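GGDEF and EAL domain-containing protein (PDB 6PWK) probably acts as a c-di-GMP receptor of the LapD type, binding the dinucleotide in its EAL domain to control large adhesins and biofilm formation. Local coordinates at residues D267-I278 / L300-C309. Sequence-based numbering, arbitrary orientation.
Sequences DPLAINIAQGSI and LLHFEIPEGC. With MG (magnesium ion), chain E; C2E (9,9'-[(2R,3R,3aS,5S,7aR,9R,10R,10aS,12S,14aR)-3,5,10,12-tetrahydroxy-5,12-dioxidooctahydro-2H,7H-difuro[3,2-d:3',2'-j][1,3,7,9,2,8]tetraoxadiphosphacyclododecine-2,9-diyl]bis(2-amino-1,9-dihydro-6H-purin-6-one)), chain C.
Asn272 and Glu304, neighbours on two parallel strands, reach side by side from the same face of the sheet to one magnesium ion, and both ligate it. Glu304 OE1 stands 2.2 Å from the magnesium. The amide and carboxylate planes are turned 79° apart. Glu218 and Asp334 bring further ligands, and the phosphate oxygen O2P of c-di-GMP lies 2.1 Å from the magnesium. With chi1 at -150° the Glu304 chain leaves roughly trans to the backbone N and bends at chi2, which brings OE1 to the metal while OE2 forms a salt bridge with Lys355. That second partner probably fixes the rotation of the carboxylate.

Five backbone hydrogen bonds along strands 269-272 and 301-305 and the residues just beyond them hold this pair in register. Leu269 N donates to Leu300 O and His302 N to Leu269 O; Ile271 N then binds His302 O, Glu304 N binds Ile271 O, and Ile273 N ends the series on Glu304 O at 3.0 Å. On the metal-bearing face, Pro268 CB sits over one face of the His302 imidazole, 4.0 Å from the ring centroid in a CH-pi contact, while His302 NE2 hydrogen-bonds Lys352. The opposite face of the sheet, with Leu269, Ile271, Leu301 and Phe303, is apolar: Ile271 CD1 meets Leu301 CD2 at 3.7 Å, and helices 245-261 and 281-292 pack against this side. Ile273 CD1 comes to the edge of the Phe303 ring. Past the end of strand 269-272, Ile278 of the short helix 275-278 sets CD1 on Ile305 CG2, 3.6 Å away, and Cys309 SG lies against Gln275.

Adjacent parallel strands of the EAL barrel thus present metal ligands at their C-terminal ends, as in TIM-barrel sites. The Glu304 carboxylate and phosphate oxygen O2P, bound to one cation, imply that magnesium bridges protein and dinucleotide and probably offsets their negative charge.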
loop_
_atom_site.group_PDB
_atom_site.type_symbol
_atom_site.label_atom_id
_atom_site.label_comp_id
_atom_site.label_asym_id
_atom_site.label_seq_id
_atom_site.Cartn_x
_atom_site.Cartn_y
_atom_site.Cartn_z
ATOM N N ASP A 267 -17.172 8.901 -33.519
ATOM C CA ASP A 267 -16.983 9.879 -32.462
ATOM C C ASP A 267 -16.124 9.314 -31.339
ATOM O O ASP A 267 -15.997 8.095 -31.190
ATOM C CB ASP A 267 -18.343 10.320 -31.908
ATOM C CG ASP A 267 -19.160 11.096 -32.923
ATOM O OD1 ASP A 267 -18.619 12.053 -33.515
ATOM O OD2 ASP A 267 -20.341 10.744 -33.132
ATOM N N PRO A 268 -15.504 10.178 -30.532
ATOM C CA PRO A 268 -14.711 9.684 -29.402
ATOM C C PRO A 268 -15.576 8.943 -28.395
ATOM O O PRO A 268 -16.772 9.206 -28.254
ATOM C CB PRO A 268 -14.118 10.962 -28.794
ATOM C CG PRO A 268 -14.170 11.969 -29.891
ATOM C CD PRO A 268 -15.401 11.641 -30.677
ATOM N N LEU A 269 -14.953 8.002 -27.694
ATOM C CA LEU A 269 -15.618 7.206 -26.673
ATOM C C LEU A 269 -14.981 7.486 -25.319
ATOM O O LEU A 269 -13.752 7.497 -25.196
ATOM C CB LEU A 269 -15.537 5.714 -27.002
ATOM C CG LEU A 269 -16.267 5.272 -28.269
ATOM C CD1 LEU A 269 -16.138 3.770 -28.447
ATOM C CD2 LEU A 269 -17.729 5.688 -28.213
ATOM N N ALA A 270 -15.819 7.711 -24.312
ATOM C CA ALA A 270 -15.365 8.000 -22.958
ATOM C C ALA A 270 -15.420 6.721 -22.132
ATOM O O ALA A 270 -16.503 6.169 -21.907
ATOM C CB ALA A 270 -16.216 9.095 -22.318
ATOM N N ILE A 271 -14.258 6.256 -21.681
ATOM C CA ILE A 271 -14.142 5.030 -20.899
ATOM C C ILE A 271 -13.935 5.407 -19.439
ATOM O O ILE A 271 -13.004 6.151 -19.107
ATOM C CB ILE A 271 -12.989 4.149 -21.401
ATOM C CG1 ILE A 271 -13.143 3.856 -22.894
ATOM C CG2 ILE A 271 -12.927 2.855 -20.606
ATOM C CD1 ILE A 271 -12.022 3.011 -23.455
ATOM N N ASN A 272 -14.798 4.890 -18.565
ATOM C CA ASN A 272 -14.626 5.100 -17.133
ATOM C C ASN A 272 -13.481 4.244 -16.603
ATOM O O ASN A 272 -13.311 3.086 -16.997
ATOM C CB ASN A 272 -15.913 4.764 -16.379
ATOM C CG ASN A 272 -17.048 5.716 -16.701
ATOM O OD1 ASN A 272 -17.084 6.845 -16.212
ATOM N ND2 ASN A 272 -17.989 5.258 -17.517
ATOM N N ILE A 273 -12.692 4.822 -15.700
ATOM C CA ILE A 273 -11.578 4.133 -15.061
ATOM C C ILE A 273 -11.764 4.224 -13.554
ATOM O O ILE A 273 -11.986 5.315 -13.018
ATOM C CB ILE A 273 -10.218 4.733 -15.471
ATOM C CG1 ILE A 273 -10.073 4.759 -16.995
ATOM C CG2 ILE A 273 -9.078 3.949 -14.839
ATOM C CD1 ILE A 273 -10.044 3.389 -17.636
ATOM N N ALA A 274 -11.676 3.086 -12.873
ATOM C CA ALA A 274 -11.786 3.086 -11.423
ATOM C C ALA A 274 -10.496 3.602 -10.790
ATOM O O ALA A 274 -9.424 3.580 -11.398
ATOM C CB ALA A 274 -12.105 1.683 -10.905
ATOM N N GLN A 275 -10.615 4.078 -9.548
ATOM C CA GLN A 275 -9.445 4.607 -8.852
ATOM C C GLN A 275 -8.442 3.505 -8.535
ATOM O O GLN A 275 -7.230 3.702 -8.681
ATOM C CB GLN A 275 -9.869 5.330 -7.573
ATOM C CG GLN A 275 -8.699 5.791 -6.713
ATOM C CD GLN A 275 -9.117 6.750 -5.614
ATOM O OE1 GLN A 275 -10.163 7.392 -5.698
ATOM N NE2 GLN A 275 -8.297 6.851 -4.575
ATOM N N GLY A 276 -8.927 2.337 -8.109
ATOM C CA GLY A 276 -8.042 1.232 -7.788
ATOM C C GLY A 276 -7.210 0.746 -8.956
ATOM O O GLY A 276 -6.170 0.114 -8.744
ATOM N N SER A 277 -7.643 1.024 -10.186
ATOM C CA SER A 277 -6.850 0.649 -11.352
ATOM C C SER A 277 -5.704 1.629 -11.581
ATOM O O SER A 277 -4.607 1.222 -11.977
ATOM C CB SER A 277 -7.743 0.571 -12.590
ATOM O OG SER A 277 -8.831 -0.312 -12.376
ATOM N N ILE A 278 -5.942 2.918 -11.324
ATOM C CA ILE A 278 -4.930 3.938 -11.576
ATOM C C ILE A 278 -3.779 3.832 -10.579
ATOM O O ILE A 278 -2.626 4.137 -10.916
ATOM C CB ILE A 278 -5.599 5.328 -11.564
ATOM C CG1 ILE A 278 -6.178 5.633 -12.947
ATOM C CG2 ILE A 278 -4.634 6.419 -11.114
ATOM C CD1 ILE A 278 -7.042 6.864 -12.991
ATOM N N LEU A 300 -9.499 8.845 -30.535
ATOM C CA LEU A 300 -10.921 8.652 -30.286
ATOM C C LEU A 300 -11.201 8.080 -28.899
ATOM O O LEU A 300 -12.306 7.584 -28.654
ATOM C CB LEU A 300 -11.523 7.743 -31.359
ATOM C CG LEU A 300 -11.455 8.227 -32.809
ATOM C CD1 LEU A 300 -11.887 7.124 -33.761
ATOM C CD2 LEU A 300 -12.318 9.463 -32.996
ATOM N N LEU A 301 -10.229 8.137 -27.991
ATOM C CA LEU A 301 -10.366 7.568 -26.655
ATOM C C LEU A 301 -10.256 8.674 -25.617
ATOM O O LEU A 301 -9.225 9.349 -25.529
ATOM C CB LEU A 301 -9.306 6.494 -26.399
ATOM C CG LEU A 301 -9.492 5.141 -27.086
ATOM C CD1 LEU A 301 -8.287 4.251 -26.840
ATOM C CD2 LEU A 301 -10.759 4.464 -26.599
ATOM N N HIS A 302 -11.317 8.854 -24.835
ATOM C CA HIS A 302 -11.318 9.740 -23.678
ATOM C C HIS A 302 -11.396 8.878 -22.426
ATOM O O HIS A 302 -12.310 8.061 -22.289
ATOM C CB HIS A 302 -12.490 10.721 -23.727
ATOM C CG HIS A 302 -12.383 11.747 -24.811
ATOM N ND1 HIS A 302 -13.306 12.757 -24.972
ATOM C CD2 HIS A 302 -11.461 11.922 -25.787
ATOM C CE1 HIS A 302 -12.958 13.510 -26.001
ATOM N NE2 HIS A 302 -11.842 13.024 -26.513
ATOM N N PHE A 303 -10.439 9.052 -21.521
ATOM C CA PHE A 303 -10.404 8.295 -20.276
ATOM C C PHE A 303 -11.025 9.132 -19.165
ATOM O O PHE A 303 -10.499 10.190 -18.810
ATOM C CB PHE A 303 -8.974 7.884 -19.926
ATOM C CG PHE A 303 -8.425 6.807 -20.817
ATOM C CD1 PHE A 303 -8.727 5.476 -20.584
ATOM C CD2 PHE A 303 -7.618 7.126 -21.897
ATOM C CE1 PHE A 303 -8.230 4.483 -21.406
ATOM C CE2 PHE A 303 -7.116 6.136 -22.723
ATOM C CZ PHE A 303 -7.423 4.813 -22.477
ATOM N N GLU A 304 -12.145 8.657 -18.625
ATOM C CA GLU A 304 -12.880 9.381 -17.594
ATOM C C GLU A 304 -12.333 8.972 -16.231
ATOM O O GLU A 304 -12.508 7.827 -15.800
ATOM C CB GLU A 304 -14.377 9.103 -17.705
ATOM C CG GLU A 304 -15.246 10.253 -17.226
ATOM C CD GLU A 304 -16.563 10.342 -17.973
ATOM O OE1 GLU A 304 -17.572 9.797 -17.479
ATOM O OE2 GLU A 304 -16.588 10.952 -19.064
ATOM N N ILE A 305 -11.678 9.904 -15.557
ATOM C CA ILE A 305 -10.995 9.654 -14.290
ATOM C C ILE A 305 -11.796 10.317 -13.177
ATOM O O ILE A 305 -12.126 11.503 -13.291
ATOM C CB ILE A 305 -9.550 10.186 -14.311
ATOM C CG1 ILE A 305 -8.763 9.526 -15.446
ATOM C CG2 ILE A 305 -8.876 9.947 -12.977
ATOM C CD1 ILE A 305 -7.380 10.099 -15.643
ATOM N N PRO A 306 -12.128 9.602 -12.101
ATOM C CA PRO A 306 -12.897 10.222 -11.017
ATOM C C PRO A 306 -12.104 11.330 -10.341
ATOM O O PRO A 306 -10.874 11.293 -10.274
ATOM C CB PRO A 306 -13.160 9.056 -10.053
ATOM C CG PRO A 306 -12.927 7.816 -10.862
ATOM C CD PRO A 306 -11.854 8.182 -11.837
ATOM N N GLU A 307 -12.835 12.328 -9.837
ATOM C CA GLU A 307 -12.188 13.443 -9.152
ATOM C C GLU A 307 -11.407 12.975 -7.930
ATOM O O GLU A 307 -10.387 13.578 -7.578
ATOM C CB GLU A 307 -13.231 14.490 -8.757
ATOM C CG GLU A 307 -12.680 15.637 -7.924
ATOM C CD GLU A 307 -13.669 16.772 -7.770
ATOM O OE1 GLU A 307 -13.596 17.738 -8.559
ATOM O OE2 GLU A 307 -14.525 16.694 -6.863
ATOM N N GLY A 308 -11.860 11.900 -7.282
ATOM C CA GLY A 308 -11.142 11.378 -6.132
ATOM C C GLY A 308 -9.717 10.968 -6.450
ATOM O O GLY A 308 -8.846 11.020 -5.579
ATOM N N CYS A 309 -9.457 10.555 -7.693
ATOM C CA CYS A 309 -8.093 10.220 -8.091
ATOM C C CYS A 309 -7.184 11.437 -8.017
ATOM O O CYS A 309 -6.081 11.370 -7.466
ATOM C CB CYS A 309 -8.078 9.644 -9.505
ATOM S SG CYS A 309 -8.541 7.920 -9.635
HETATM MG MG MG E . -18.403 8.707 -15.810
HETATM P P1 C2E C . -21.088 7.276 -13.910
HETATM O O2P C2E C . -19.773 7.766 -14.453
HETATM O O1P C2E C . -21.684 8.461 -13.204
HETATM O "O5'" C2E C . -22.149 6.929 -15.108
HETATM C "C5'" C2E C . -23.404 7.521 -15.062
HETATM C "C4'" C2E C . -24.361 6.486 -14.407
HETATM O "O4'" C2E C . -25.540 7.006 -14.229
HETATM C "C3'" C2E C . -24.625 5.303 -15.356
HETATM O "O3'" C2E C . -25.187 4.331 -14.615
HETATM C "C2'" C2E C . -25.709 5.903 -16.263
HETATM O "O2'" C2E C . -26.424 4.819 -16.994
HETATM C "C1'" C2E C . -26.511 6.369 -15.348
HETATM N N9 C2E C . -27.447 7.423 -15.645
HETATM C C8 C2E C . -26.933 7.846 -16.826
HETATM N N7 C2E C . -27.715 8.873 -17.245
HETATM C C5 C2E C . -28.670 9.079 -16.345
HETATM C C6 C2E C . -29.839 10.074 -16.229
HETATM O O6 C2E C . -30.052 10.886 -17.064
HETATM N N1 C2E C . -30.703 10.023 -15.089
HETATM C C2 C2E C . -30.504 9.061 -14.036
HETATM N N2 C2E C . -31.352 8.967 -12.852
HETATM N N3 C2E C . -29.388 8.141 -14.176
HETATM C C4 C2E C . -28.487 8.181 -15.356
HETATM P P11 C2E C . -24.429 2.866 -14.794
HETATM O O21 C2E C . -24.528 2.178 -16.129
HETATM O O11 C2E C . -25.089 1.931 -13.814
HETATM O O5A C2E C . -22.908 3.217 -14.256
HETATM C C5A C2E C . -22.856 3.371 -12.864
HETATM C C4A C2E C . -21.460 3.572 -12.433
HETATM O O4A C2E C . -20.781 2.472 -12.622
HETATM C C3A C2E C . -20.724 4.772 -13.357
HETATM O O3A C2E C . -20.947 6.121 -12.730
HETATM C C2A C2E C . -19.530 4.501 -13.365
HETATM O O2A C2E C . -18.840 5.149 -12.193
HETATM C C1A C2E C . -19.469 2.880 -13.253
HETATM N N91 C2E C . -19.316 2.342 -14.440
HETATM C C81 C2E C . -20.228 2.099 -15.395
HETATM N N71 C2E C . -19.561 1.535 -16.419
HETATM C C51 C2E C . -18.275 1.442 -16.090
HETATM C C61 C2E C . -17.063 0.898 -16.837
HETATM O O61 C2E C . -17.219 0.461 -17.921
HETATM N N11 C2E C . -15.763 0.917 -16.241
HETATM C C21 C2E C . -15.587 1.452 -14.920
HETATM N N21 C2E C . -14.263 1.469 -14.317
HETATM N N31 C2E C . -16.758 1.974 -14.213
HETATM C C41 C2E C . -18.112 1.949 -14.843
#